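Local atomic coordinates of 4-amino-4-deoxychorismate lyase (Legionella pneumophila, PDB entry 3LUL), a protein that belongs to the class IV aminotransferase family, the fold-type IV proteins, and carries a covalently bound pyridoxal phosphate group. Residues Met2-Val6 with Pro60-Ser64; Glu31-Val35 with Ser238-Ile242; Gly85-Ser91 with Gln107-Phe113; Cys177-Ile183 with Asp231-Asn237. All coordinates share one frame; numbering follows the deposited sequence.

Contact 1: residues Met2-Val6 with Pro60-Ser64; sequences MPTRV and PFEIS
Met2, present as selenomethionine, reaches the loop 60-64 through its selenium: SE lies 3.6 Å from the backbone O of Glu62. The chain gets there by bending at both chi2 and chi3, since it does not set out toward the loop. Pro3 follows with its ring pressed against two residues at once. Its CB meets Pro60 CB at 3.9 Å, a proline-to-proline contact, while the next ring atom, Pro3 CG, lies 3.5 Å from Glu62 CG, the glutamate's methylene part slanting past the ring before a bend at chi2 takes the carboxylate away. Thr4 makes the polar link. Its OG1 stands beside its own backbone N (chi1 -56°) and accepts the Glu62 N-H at 2.9 Å between OG1 and N, an almost straight bond of 172°. Ser106 OG hydrogen-bonds to Thr4 OG1 and also to Pro60 O, so one serine at the head of strand 106-113 touches both sides of the contact. Val6 returns with CG2 at 4.2 Å from Ile63 CD1, and both side chains also rest on Leu108 and on His71 of helix 65-78. The two segments are not paired as strands; strand 4-6 runs parallel to 106-113 and is outermost in this chain's sheet, and the loop 60-64 joins two helices covering that sheet. The buried threonine hydroxyl takes the Glu62 N-H, and Ser106 ties it to Pro60 O as well, so a small polar network flanked by prolines and aliphatic carbons joins the loop to the outer strand.

Contact 2: residues Glu31-Val35 with Ser238-Ile242; sequences ETIRV and SLQGI
Arg34 and Leu239 come nearest in the backbone, their CA atoms 5.3 Å apart, where strand 28-36 passes a helix-like turn at Ser238-Leu239 that leads into strand 241-248. Arg34 does most of the reaching. Its side chain is stretched out as far as NE, CG opposite the backbone N (chi1 -175°), and runs past the turn, CD at 3.3 Å from Ser238 O, which sits at the edge of the guanidinium, near its plane. A water closes the remaining gap: it accepts from Arg34 NH1 at 2.8 Å and donates to Ser238 O at 3.0 Å. NE is held separately by Asn36 OD1, so the guanidinium has grips at two of its nitrogens. Leu239 O goes to Tyr115 OH, and the Arg34 side chain also packs on that tyrosine. Fold-type IV proteins place their cofactor between two domains, and this contact lies at such a junction: the Ser238 hydroxyl hydrogen-bonds to phosphate oxygen OP2 of the pyridoxal phosphate-modified lysine at position 141, while Ser238 CB rests 3.6 Å from Thr32 O. Leu239 starts out away from the strand, yet its branched end comes back to cross the Thr32 side chain at about a right angle. The precise approach there is doubtful, because Thr32 was modelled in two conformers. Beyond the turn, Gly241 takes a positive phi (66°), and the chain then proceeds to Ile242 in the sheet.

Contact 3: residues Gly85-Ser91 with Gln107-Phe113; sequences GIKAILS and QLIFQTF
Lys87 and Gln111 bond to each other in both directions: Lys87 N to Gln111 O at 2.8 Å, nearly straight at 166°, and Gln111 N to Lys87 O at 3.0 Å. Gly85 with Phe113, Ile89 with Ile109 and Ser91 with Gln107 repeat the pattern, giving an antiparallel ladder in which only the last rung, Gln107 N to Ser91 O, is weak. Ser91 OG is taken by Asp21, Gln107 NE2 by Val105 O and Gln107 OE1 by Arg5. Between the bonded pairs, CA-H groups also point at carbonyl oxygens. At one end the Phe113 ring folds back over the strand: CG stands between its backbone N and carbonyl carbon (chi1 54°), which lays a ring face over Gly85 CA, 3.9 Å from the centroid, in a CH-pi contact. On the other side of the sheet Ala88 CB meets Phe110 CE1 at 3.8 Å, and Ile86 CG2 comes to the edge of that ring. Leu108 CD1 lies against Leu90 CB at 4.1 Å. The regular ladder satisfies the facing backbone groups; the mainly apolar face of Ile86, Ala88, Leu90 and Phe110 meets helices 65-78 and 43-57, while the more mixed face of Lys87, Ile89, Gln111 and Phe113 meets the second subunit.

Contact 4: residues Cys177-Ile183 with Asp231-Asn237; sequences CANLFLI and DAVFLTN
Ile183 O accepts two backbone N-H groups: Asp231 N at 2.8 Å, almost in line with the carbonyl, and Ala232 N at 3.3 Å. Two residues facing one make this a classic beta bulge, and Asp231 OD2 accepts the N-H of Asn185. Past the bulge the strands pair antiparallel, Phe181 with Phe234 as one hydrogen-bonded pair. Their rings are parallel to within 1° but slid apart, centroids 5.2 Å from each other. It is Phe181 CB, rather than its ring, that sits over the Phe234 face, 3.6 Å from the centroid; Phe234 CG between its own N and carbonyl carbon (chi1 70°) swings the ring there. Thr236 CG2 comes across to Phe181 CE1 at 3.7 Å. A water lies within hydrogen-bonding distance of both Asn179 OD1 and Thr236 OG1, while Asn179 ND2 donates to Leu198 O. At the far end Asn237 ND2 donates to Cys177 O at 2.9 Å, from above the carbonyl plane, while Asn237 OD1 accepts from Gln240 N. On the opposite face Leu180 CD1 meets Val233 CG1 at 3.9 Å. Strands 187-190 and 241-248 flank the pair, bonded to 179-184 and 232-237 respectively, and Leu206 of helix 201-212 packs on Phe181, Phe234 and Thr236.

Overall arrangement
Contacts 1 and 3 share the five-stranded sheet, their centres 14 Å apart: strand 4-6 lies beside 106-113, which pairs with 84-91. Strand 28-36 continues that sheet, so contact 2, 13 Å centre to centre from contact 3, begins in it too. Its other segment leads into strand 241-248 of the larger sheet, next to strand 232-237 of contact 4; the centres of contacts 2 and 4 are 15 Å apart. Contacts 1 and 4, about 35 Å apart between centres, lie on opposite sides of the chain's centre. Along the sequence contacts 3 and 4 follow one another, both nested within the span closed by contact 2, while the segments of contacts 1 and 2 alternate. Contact 2 thus brings the two sheets together beside the phosphate-bearing lysine.

Contact 1: residues Met2-Val6 with Pro60-Ser64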
loop_
_atom_site.group_PDB
_atom_site.type_symbol
_atom_site.label_atom_id
_atom_site.label_comp_id
_atom_site.label_asym_id
_atom_site.label_seq_id
_atom_site.Cartn_x
_atom_site.Cartn_y
_atom_site.Cartn_z
HETATM N N MSE B 2 14.793 -12.198 -21.712
HETATM C CA MSE B 2 15.226 -10.907 -21.090
HETATM C C MSE B 2 14.204 -10.437 -20.025
HETATM O O MSE B 2 12.996 -10.428 -20.283
HETATM C CB MSE B 2 15.423 -9.867 -22.191
HETATM C CG MSE B 2 16.456 -8.797 -21.867
HETATM SE SE MSE B 2 15.582 -7.275 -21.050
HETATM C CE MSE B 2 14.534 -6.675 -22.614
ATOM N N PRO B 3 14.678 -10.056 -18.824
ATOM C CA PRO B 3 13.732 -10.079 -17.706
ATOM C C PRO B 3 12.991 -8.767 -17.386
ATOM O O PRO B 3 12.369 -8.690 -16.327
ATOM C CB PRO B 3 14.617 -10.509 -16.527
ATOM C CG PRO B 3 15.931 -9.973 -16.825
ATOM C CD PRO B 3 16.040 -9.761 -18.348
ATOM N N THR B 4 13.081 -7.764 -18.263
ATOM C CA THR B 4 12.268 -6.534 -18.173
ATOM C C THR B 4 11.701 -6.216 -19.545
ATOM O O THR B 4 12.456 -6.132 -20.509
ATOM C CB THR B 4 13.088 -5.366 -17.642
ATOM O OG1 THR B 4 13.630 -5.752 -16.380
ATOM C CG2 THR B 4 12.229 -4.098 -17.479
ATOM N N ARG B 5 10.381 -6.085 -19.631
ATOM C CA ARG B 5 9.683 -5.839 -20.892
ATOM C C ARG B 5 8.979 -4.485 -20.859
ATOM O O ARG B 5 8.234 -4.223 -19.930
ATOM C CB ARG B 5 8.647 -6.963 -21.101
ATOM C CG ARG B 5 7.715 -6.798 -22.298
ATOM C CD ARG B 5 7.022 -8.116 -22.648
ATOM N NE ARG B 5 6.072 -7.950 -23.754
ATOM C CZ ARG B 5 4.753 -7.776 -23.637
ATOM N NH1 ARG B 5 4.154 -7.744 -22.449
ATOM N NH2 ARG B 5 4.012 -7.639 -24.734
ATOM N N VAL B 6 9.205 -3.622 -21.849
ATOM C CA VAL B 6 8.344 -2.433 -21.975
ATOM C C VAL B 6 7.074 -2.836 -22.726
ATOM O O VAL B 6 7.158 -3.359 -23.831
ATOM C CB VAL B 6 9.014 -1.256 -22.678
ATOM C CG1 VAL B 6 8.013 -0.112 -22.859
ATOM C CG2 VAL B 6 10.203 -0.781 -21.865
ATOM N N PRO B 60 13.433 -7.460 -11.267
ATOM C CA PRO B 60 14.388 -7.108 -12.314
ATOM C C PRO B 60 14.146 -5.689 -12.895
ATOM O O PRO B 60 12.981 -5.251 -13.083
ATOM C CB PRO B 60 14.210 -8.213 -13.378
ATOM C CG PRO B 60 13.336 -9.273 -12.749
ATOM C CD PRO B 60 12.644 -8.668 -11.568
ATOM N N PHE B 61 15.243 -4.991 -13.184
ATOM C CA PHE B 61 15.205 -3.745 -13.893
ATOM C C PHE B 61 16.358 -3.724 -14.892
ATOM O O PHE B 61 17.342 -3.019 -14.696
ATOM C CB PHE B 61 15.289 -2.572 -12.900
ATOM C CG PHE B 61 14.983 -1.216 -13.511
ATOM C CD1 PHE B 61 13.763 -0.951 -14.090
ATOM C CD2 PHE B 61 15.920 -0.186 -13.455
ATOM C CE1 PHE B 61 13.472 0.314 -14.634
ATOM C CE2 PHE B 61 15.658 1.072 -14.014
ATOM C CZ PHE B 61 14.426 1.338 -14.576
ATOM N N GLU B 62 16.226 -4.539 -15.940
ATOM C CA GLU B 62 17.286 -4.738 -16.926
ATOM C C GLU B 62 16.932 -3.872 -18.124
ATOM O O GLU B 62 16.580 -4.378 -19.199
ATOM C CB GLU B 62 17.370 -6.215 -17.355
ATOM C CG GLU B 62 17.880 -7.151 -16.274
ATOM C CD GLU B 62 19.326 -6.942 -15.937
ATOM O OE1 GLU B 62 20.075 -6.393 -16.781
ATOM O OE2 GLU B 62 19.712 -7.356 -14.825
ATOM N N ILE B 63 16.981 -2.560 -17.905
ATOM C CA ILE B 63 16.839 -1.578 -18.973
ATOM C C ILE B 63 17.971 -0.585 -18.761
ATOM O O ILE B 63 18.120 -0.040 -17.674
ATOM C CB ILE B 63 15.454 -0.916 -18.979
ATOM C CG1 ILE B 63 15.365 0.128 -20.108
ATOM C CG2 ILE B 63 15.100 -0.285 -17.639
ATOM C CD1 ILE B 63 13.901 0.642 -20.337
ATOM N N SER B 64 18.767 -0.360 -19.797
ATOM C CA SER B 64 19.917 0.529 -19.666
ATOM C C SER B 64 19.418 1.965 -19.560
ATOM O O SER B 64 18.271 2.272 -19.942
ATOM C CB SER B 64 20.858 0.357 -20.861
ATOM O OG SER B 64 20.233 0.858 -22.032
#

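Contact 2: residues Glu31-Val35 with Ser238-Ile242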
loop_
_atom_site.group_PDB
_atom_site.type_symbol
_atom_site.label_atom_id
_atom_site.label_comp_id
_atom_site.label_asym_id
_atom_site.label_seq_id
_atom_site.Cartn_x
_atom_site.Cartn_y
_atom_site.Cartn_z
ATOM N N GLU B 31 7.860 6.291 -11.109
ATOM C CA GLU B 31 8.592 7.548 -11.146
ATOM C C GLU B 31 7.726 8.535 -11.922
ATOM O O GLU B 31 7.143 8.165 -12.954
ATOM C CB GLU B 31 9.917 7.396 -11.886
ATOM C CG GLU B 31 10.962 6.667 -11.096
ATOM C CD GLU B 31 11.460 7.451 -9.897
ATOM O OE1 GLU B 31 11.331 8.691 -9.851
ATOM O OE2 GLU B 31 12.005 6.817 -8.972
ATOM N N THR B 32 7.654 9.760 -11.425
ATOM C CA THR B 32 6.917 10.812 -12.099
ATOM C C THR B 32 7.937 11.892 -12.504
ATOM O O THR B 32 8.628 12.462 -11.681
ATOM C CB THR B 32 5.714 11.311 -11.239
ATOM O OG1 THR B 32 5.058 12.393 -11.900
ATOM C CG2 THR B 32 6.147 11.732 -9.845
ATOM N N ILE B 33 8.043 12.105 -13.806
ATOM C CA ILE B 33 9.133 12.852 -14.417
ATOM C C ILE B 33 8.560 14.108 -15.082
ATOM O O ILE B 33 7.649 14.033 -15.882
ATOM C CB ILE B 33 9.844 12.006 -15.459
ATOM C CG1 ILE B 33 10.398 10.711 -14.875
ATOM C CG2 ILE B 33 11.008 12.768 -16.130
ATOM C CD1 ILE B 33 10.518 9.586 -15.918
ATOM N N ARG B 34 9.115 15.247 -14.727
ATOM C CA ARG B 34 8.749 16.479 -15.373
ATOM C C ARG B 34 9.340 16.531 -16.776
ATOM O O ARG B 34 10.497 16.159 -16.989
ATOM C CB ARG B 34 9.227 17.649 -14.553
ATOM C CG ARG B 34 8.770 19.006 -15.116
ATOM C CD ARG B 34 8.910 20.073 -14.047
ATOM N NE ARG B 34 8.639 21.421 -14.554
ATOM C CZ ARG B 34 8.559 22.530 -13.806
ATOM N NH1 ARG B 34 8.707 22.501 -12.473
ATOM N NH2 ARG B 34 8.313 23.693 -14.405
ATOM N N VAL B 35 8.550 17.005 -17.739
ATOM C CA VAL B 35 9.039 17.217 -19.087
ATOM C C VAL B 35 8.986 18.728 -19.349
ATOM O O VAL B 35 7.919 19.348 -19.172
ATOM C CB VAL B 35 8.237 16.447 -20.124
ATOM C CG1 VAL B 35 8.699 16.832 -21.532
ATOM C CG2 VAL B 35 8.410 14.968 -19.905
ATOM N N SER B 238 8.947 16.734 -8.109
ATOM C CA SER B 238 9.458 16.890 -9.483
ATOM C C SER B 238 8.464 17.608 -10.344
ATOM O O SER B 238 8.856 18.387 -11.179
ATOM C CB SER B 238 9.744 15.523 -10.135
ATOM O OG SER B 238 10.881 14.941 -9.594
ATOM N N LEU B 239 7.172 17.345 -10.148
ATOM C CA LEU B 239 6.160 17.961 -11.008
ATOM C C LEU B 239 5.871 19.408 -10.681
ATOM O O LEU B 239 5.667 20.217 -11.595
ATOM C CB LEU B 239 4.846 17.180 -11.040
ATOM C CG LEU B 239 4.918 15.779 -11.600
ATOM C CD1 LEU B 239 3.526 15.103 -11.464
ATOM C CD2 LEU B 239 5.404 15.782 -13.021
ATOM N N GLN B 240 5.845 19.744 -9.403
ATOM C CA GLN B 240 5.462 21.093 -8.999
ATOM C C GLN B 240 6.645 21.985 -8.628
ATOM O O GLN B 240 6.473 23.178 -8.562
ATOM C CB GLN B 240 4.418 21.032 -7.852
ATOM C CG GLN B 240 3.017 20.505 -8.290
ATOM C CD GLN B 240 2.229 21.479 -9.186
ATOM O OE1 GLN B 240 2.366 22.727 -9.071
ATOM N NE2 GLN B 240 1.387 20.921 -10.077
ATOM N N GLY B 241 7.839 21.415 -8.438
ATOM C CA GLY B 241 8.982 22.142 -7.937
ATOM C C GLY B 241 8.681 22.563 -6.515
ATOM O O GLY B 241 8.204 21.760 -5.702
ATOM N N ILE B 242 8.936 23.820 -6.215
ATOM C CA ILE B 242 8.710 24.345 -4.891
ATOM C C ILE B 242 7.280 24.884 -4.820
ATOM O O ILE B 242 6.850 25.671 -5.699
ATOM C CB ILE B 242 9.745 25.460 -4.554
ATOM C CG1 ILE B 242 11.111 24.835 -4.308
ATOM C CG2 ILE B 242 9.281 26.285 -3.347
ATOM C CD1 ILE B 242 12.245 25.826 -4.100
HETATM O O HOH W 1 10.530 20.861 -11.040
#

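Contact 3: residues Gly85-Ser91 with Gln107-Phe113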
loop_
_atom_site.group_PDB
_atom_site.type_symbol
_atom_site.label_atom_id
_atom_site.label_comp_id
_atom_site.label_asym_id
_atom_site.label_seq_id
_atom_site.Cartn_x
_atom_site.Cartn_y
_atom_site.Cartn_z
ATOM N N GLY B 85 4.248 15.983 -18.070
ATOM C CA GLY B 85 4.857 14.909 -17.305
ATOM C C GLY B 85 4.845 13.569 -17.974
ATOM O O GLY B 85 4.054 13.319 -18.903
ATOM N N ILE B 86 5.739 12.691 -17.494
ATOM C CA ILE B 86 5.689 11.272 -17.841
ATOM C C ILE B 86 5.741 10.443 -16.561
ATOM O O ILE B 86 6.545 10.718 -15.676
ATOM C CB ILE B 86 6.877 10.802 -18.723
ATOM C CG1 ILE B 86 6.861 11.417 -20.107
ATOM C CG2 ILE B 86 6.844 9.263 -18.887
ATOM C CD1 ILE B 86 8.113 11.096 -20.916
ATOM N N LYS B 87 4.843 9.463 -16.456
ATOM C CA LYS B 87 4.853 8.512 -15.326
ATOM C C LYS B 87 5.332 7.164 -15.836
ATOM O O LYS B 87 4.820 6.661 -16.831
ATOM C CB LYS B 87 3.471 8.405 -14.699
ATOM C CG LYS B 87 3.445 7.629 -13.381
ATOM C CD LYS B 87 2.051 7.704 -12.700
ATOM C CE LYS B 87 1.954 6.717 -11.530
ATOM N NZ LYS B 87 0.693 6.927 -10.712
ATOM N N ALA B 88 6.351 6.607 -15.194
ATOM C CA ALA B 88 6.844 5.243 -15.490
ATOM C C ALA B 88 6.356 4.352 -14.363
ATOM O O ALA B 88 6.498 4.720 -13.213
ATOM C CB ALA B 88 8.331 5.221 -15.522
ATOM N N ILE B 89 5.702 3.235 -14.686
ATOM C CA ILE B 89 5.267 2.258 -13.697
ATOM C C ILE B 89 5.951 0.932 -13.999
ATOM O O ILE B 89 5.865 0.460 -15.118
ATOM C CB ILE B 89 3.729 2.044 -13.693
ATOM C CG1 ILE B 89 2.981 3.372 -13.510
ATOM C CG2 ILE B 89 3.332 1.091 -12.566
ATOM C CD1 ILE B 89 1.436 3.210 -13.623
ATOM N N LEU B 90 6.643 0.371 -12.996
ATOM C CA LEU B 90 7.347 -0.922 -13.095
ATOM C C LEU B 90 6.598 -1.904 -12.202
ATOM O O LEU B 90 6.471 -1.678 -10.988
ATOM C CB LEU B 90 8.779 -0.808 -12.583
ATOM C CG LEU B 90 9.650 -2.058 -12.625
ATOM C CD1 LEU B 90 10.020 -2.395 -14.050
ATOM C CD2 LEU B 90 10.914 -1.862 -11.760
ATOM N N SER B 91 6.073 -2.963 -12.805
ATOM C CA SER B 91 5.355 -4.004 -12.069
ATOM C C SER B 91 6.252 -5.185 -11.845
ATOM O O SER B 91 7.181 -5.424 -12.621
ATOM C CB SER B 91 4.151 -4.493 -12.856
ATOM O OG SER B 91 4.541 -5.222 -13.999
ATOM N N GLN B 107 7.533 -5.603 -15.905
ATOM C CA GLN B 107 6.857 -4.943 -16.995
ATOM C C GLN B 107 6.940 -3.459 -16.700
ATOM O O GLN B 107 6.771 -3.036 -15.575
ATOM C CB GLN B 107 5.409 -5.424 -17.090
ATOM C CG GLN B 107 5.235 -6.954 -16.958
ATOM C CD GLN B 107 5.504 -7.682 -18.243
ATOM O OE1 GLN B 107 4.925 -7.343 -19.277
ATOM N NE2 GLN B 107 6.391 -8.689 -18.203
ATOM N N LEU B 108 7.234 -2.680 -17.718
ATOM C CA LEU B 108 7.345 -1.256 -17.583
ATOM C C LEU B 108 6.349 -0.609 -18.539
ATOM O O LEU B 108 6.265 -1.022 -19.718
ATOM C CB LEU B 108 8.769 -0.880 -17.912
ATOM C CG LEU B 108 9.337 0.498 -17.666
ATOM C CD1 LEU B 108 9.026 1.030 -16.240
ATOM C CD2 LEU B 108 10.829 0.426 -17.949
ATOM N N ILE B 109 5.567 0.354 -18.038
ATOM C CA ILE B 109 4.676 1.169 -18.862
ATOM C C ILE B 109 5.000 2.657 -18.663
ATOM O O ILE B 109 5.221 3.112 -17.539
ATOM C CB ILE B 109 3.191 0.885 -18.574
ATOM C CG1 ILE B 109 2.840 -0.537 -19.039
ATOM C CG2 ILE B 109 2.236 1.951 -19.239
ATOM C CD1 ILE B 109 1.376 -0.965 -18.721
ATOM N N PHE B 110 5.054 3.393 -19.775
ATOM C CA PHE B 110 5.178 4.858 -19.742
ATOM C C PHE B 110 3.916 5.539 -20.234
ATOM O O PHE B 110 3.317 5.122 -21.232
ATOM C CB PHE B 110 6.316 5.325 -20.639
ATOM C CG PHE B 110 7.644 4.746 -20.291
ATOM C CD1 PHE B 110 8.477 5.419 -19.393
ATOM C CD2 PHE B 110 8.093 3.561 -20.887
ATOM C CE1 PHE B 110 9.727 4.911 -19.082
ATOM C CE2 PHE B 110 9.344 3.053 -20.582
ATOM C CZ PHE B 110 10.162 3.730 -19.689
ATOM N N GLN B 111 3.510 6.576 -19.522
ATOM C CA GLN B 111 2.336 7.376 -19.892
ATOM C C GLN B 111 2.629 8.859 -19.719
ATOM O O GLN B 111 3.204 9.260 -18.715
ATOM C CB GLN B 111 1.154 7.019 -19.004
ATOM C CG GLN B 111 0.557 5.653 -19.321
ATOM C CD GLN B 111 -0.153 5.598 -20.683
ATOM O OE1 GLN B 111 0.276 4.887 -21.611
ATOM N NE2 GLN B 111 -1.248 6.334 -20.801
ATOM N N THR B 112 2.228 9.651 -20.703
ATOM C CA THR B 112 2.411 11.094 -20.647
ATOM C C THR B 112 1.124 11.726 -20.146
ATOM O O THR B 112 0.018 11.142 -20.207
ATOM C CB THR B 112 2.768 11.730 -22.015
ATOM O OG1 THR B 112 1.674 11.574 -22.940
ATOM C CG2 THR B 112 3.994 11.114 -22.588
ATOM N N PHE B 113 1.266 12.948 -19.672
ATOM C CA PHE B 113 0.118 13.753 -19.282
ATOM C C PHE B 113 0.490 15.217 -19.294
ATOM O O PHE B 113 1.662 15.604 -19.231
ATOM C CB PHE B 113 -0.402 13.341 -17.903
ATOM C CG PHE B 113 0.644 13.360 -16.828
ATOM C CD1 PHE B 113 1.459 12.246 -16.613
ATOM C CD2 PHE B 113 0.820 14.476 -16.021
ATOM C CE1 PHE B 113 2.440 12.246 -15.602
ATOM C CE2 PHE B 113 1.780 14.487 -14.996
ATOM C CZ PHE B 113 2.601 13.383 -14.788
#

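Contact 4: residues Cys177-Ile183 with Asp231-Asn237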
loop_
_atom_site.group_PDB
_atom_site.type_symbol
_atom_site.label_atom_id
_atom_site.label_comp_id
_atom_site.label_asym_id
_atom_site.label_seq_id
_atom_site.Cartn_x
_atom_site.Cartn_y
_atom_site.Cartn_z
ATOM N N CYS B 177 2.689 13.795 -1.259
ATOM C CA CYS B 177 3.349 13.863 -2.565
ATOM C C CYS B 177 4.607 14.719 -2.628
ATOM O O CYS B 177 5.123 14.963 -3.717
ATOM C CB CYS B 177 2.320 14.399 -3.575
ATOM S SG CYS B 177 1.881 16.121 -3.279
ATOM N N ALA B 178 5.140 15.136 -1.485
ATOM C CA ALA B 178 6.201 16.117 -1.476
ATOM C C ALA B 178 6.998 16.088 -0.181
ATOM O O ALA B 178 6.479 15.690 0.880
ATOM C CB ALA B 178 5.614 17.522 -1.749
ATOM N N ASN B 179 8.279 16.451 -0.296
ATOM C CA ASN B 179 9.133 16.647 0.851
ATOM C C ASN B 179 8.873 18.040 1.431
ATOM O O ASN B 179 8.384 18.936 0.730
ATOM C CB ASN B 179 10.611 16.492 0.463
ATOM C CG ASN B 179 10.976 15.039 0.107
ATOM O OD1 ASN B 179 11.316 14.743 -1.023
ATOM N ND2 ASN B 179 10.868 14.135 1.085
ATOM N N LEU B 180 9.214 18.197 2.699
ATOM C CA LEU B 180 9.038 19.460 3.425
ATOM C C LEU B 180 10.339 20.099 3.826
ATOM O O LEU B 180 11.262 19.440 4.301
ATOM C CB LEU B 180 8.219 19.237 4.696
ATOM C CG LEU B 180 7.862 20.512 5.485
ATOM C CD1 LEU B 180 6.457 20.435 6.088
ATOM C CD2 LEU B 180 8.842 20.740 6.593
ATOM N N PHE B 181 10.379 21.426 3.689
ATOM C CA PHE B 181 11.495 22.278 4.109
ATOM C C PHE B 181 10.894 23.386 4.967
ATOM O O PHE B 181 9.748 23.797 4.757
ATOM C CB PHE B 181 12.194 22.905 2.889
ATOM C CG PHE B 181 13.141 21.961 2.163
ATOM C CD1 PHE B 181 12.664 21.044 1.242
ATOM C CD2 PHE B 181 14.498 22.057 2.343
ATOM C CE1 PHE B 181 13.518 20.209 0.564
ATOM C CE2 PHE B 181 15.363 21.212 1.663
ATOM C CZ PHE B 181 14.860 20.278 0.786
ATOM N N LEU B 182 11.665 23.892 5.911
ATOM C CA LEU B 182 11.322 25.161 6.538
ATOM C C LEU B 182 12.509 26.080 6.593
ATOM O O LEU B 182 13.663 25.669 6.413
ATOM C CB LEU B 182 10.709 24.921 7.904
ATOM C CG LEU B 182 11.535 24.164 8.913
ATOM C CD1 LEU B 182 12.383 25.205 9.587
ATOM C CD2 LEU B 182 10.717 23.366 9.972
ATOM N N ILE B 183 12.227 27.347 6.836
ATOM C CA ILE B 183 13.251 28.378 6.941
ATOM C C ILE B 183 13.046 29.046 8.287
ATOM O O ILE B 183 11.929 29.434 8.606
ATOM C CB ILE B 183 13.142 29.458 5.853
ATOM C CG1 ILE B 183 13.402 28.843 4.466
ATOM C CG2 ILE B 183 14.154 30.533 6.112
ATOM C CD1 ILE B 183 13.152 29.774 3.336
ATOM N N ASP B 231 9.789 30.615 9.956
ATOM C CA ASP B 231 9.509 31.840 9.216
ATOM C C ASP B 231 8.716 31.535 7.948
ATOM O O ASP B 231 7.800 32.294 7.575
ATOM C CB ASP B 231 10.804 32.612 8.886
ATOM C CG ASP B 231 11.503 33.147 10.132
ATOM O OD1 ASP B 231 10.787 33.498 11.107
ATOM O OD2 ASP B 231 12.751 33.218 10.144
ATOM N N ALA B 232 9.082 30.431 7.287
ATOM C CA ALA B 232 8.369 29.946 6.113
ATOM C C ALA B 232 8.525 28.460 6.040
ATOM O O ALA B 232 9.456 27.910 6.627
ATOM C CB ALA B 232 8.907 30.546 4.833
ATOM N N VAL B 233 7.621 27.864 5.275
ATOM C CA VAL B 233 7.550 26.441 5.088
ATOM C C VAL B 233 7.204 26.238 3.643
ATOM O O VAL B 233 6.336 26.946 3.078
ATOM C CB VAL B 233 6.452 25.768 5.935
ATOM C CG1 VAL B 233 6.410 24.280 5.678
ATOM C CG2 VAL B 233 6.671 26.051 7.465
ATOM N N PHE B 234 7.828 25.243 3.034
ATOM C CA PHE B 234 7.531 24.931 1.593
ATOM C C PHE B 234 7.777 23.462 1.262
ATOM O O PHE B 234 8.424 22.728 2.006
ATOM C CB PHE B 234 8.298 25.871 0.633
ATOM C CG PHE B 234 9.793 25.642 0.573
ATOM C CD1 PHE B 234 10.332 24.664 -0.255
ATOM C CD2 PHE B 234 10.659 26.397 1.364
ATOM C CE1 PHE B 234 11.710 24.481 -0.327
ATOM C CE2 PHE B 234 12.048 26.214 1.309
ATOM C CZ PHE B 234 12.572 25.263 0.476
ATOM N N LEU B 235 7.216 23.023 0.148
ATOM C CA LEU B 235 7.282 21.612 -0.260
ATOM C C LEU B 235 7.982 21.459 -1.598
ATOM O O LEU B 235 8.015 22.397 -2.375
ATOM C CB LEU B 235 5.884 21.070 -0.411
ATOM C CG LEU B 235 4.935 21.301 0.770
ATOM C CD1 LEU B 235 3.509 20.839 0.400
ATOM C CD2 LEU B 235 5.439 20.588 2.008
ATOM N N THR B 236 8.495 20.265 -1.875
ATOM C CA THR B 236 9.215 20.032 -3.109
ATOM C C THR B 236 8.783 18.701 -3.724
ATOM O O THR B 236 8.606 17.704 -3.020
ATOM C CB THR B 236 10.776 20.008 -2.895
ATOM O OG1 THR B 236 11.146 18.904 -2.052
ATOM C CG2 THR B 236 11.311 21.315 -2.243
ATOM N N ASN B 237 8.630 18.705 -5.040
ATOM C CA ASN B 237 8.535 17.491 -5.832
ATOM C C ASN B 237 8.836 17.784 -7.304
ATOM O O ASN B 237 9.005 18.945 -7.684
ATOM C CB ASN B 237 7.204 16.754 -5.632
ATOM C CG ASN B 237 5.992 17.505 -6.167
ATOM O OD1 ASN B 237 6.099 18.358 -7.043
ATOM N ND2 ASN B 237 4.812 17.155 -5.651
HETATM O O HOH W 2 11.640 16.260 -3.313
#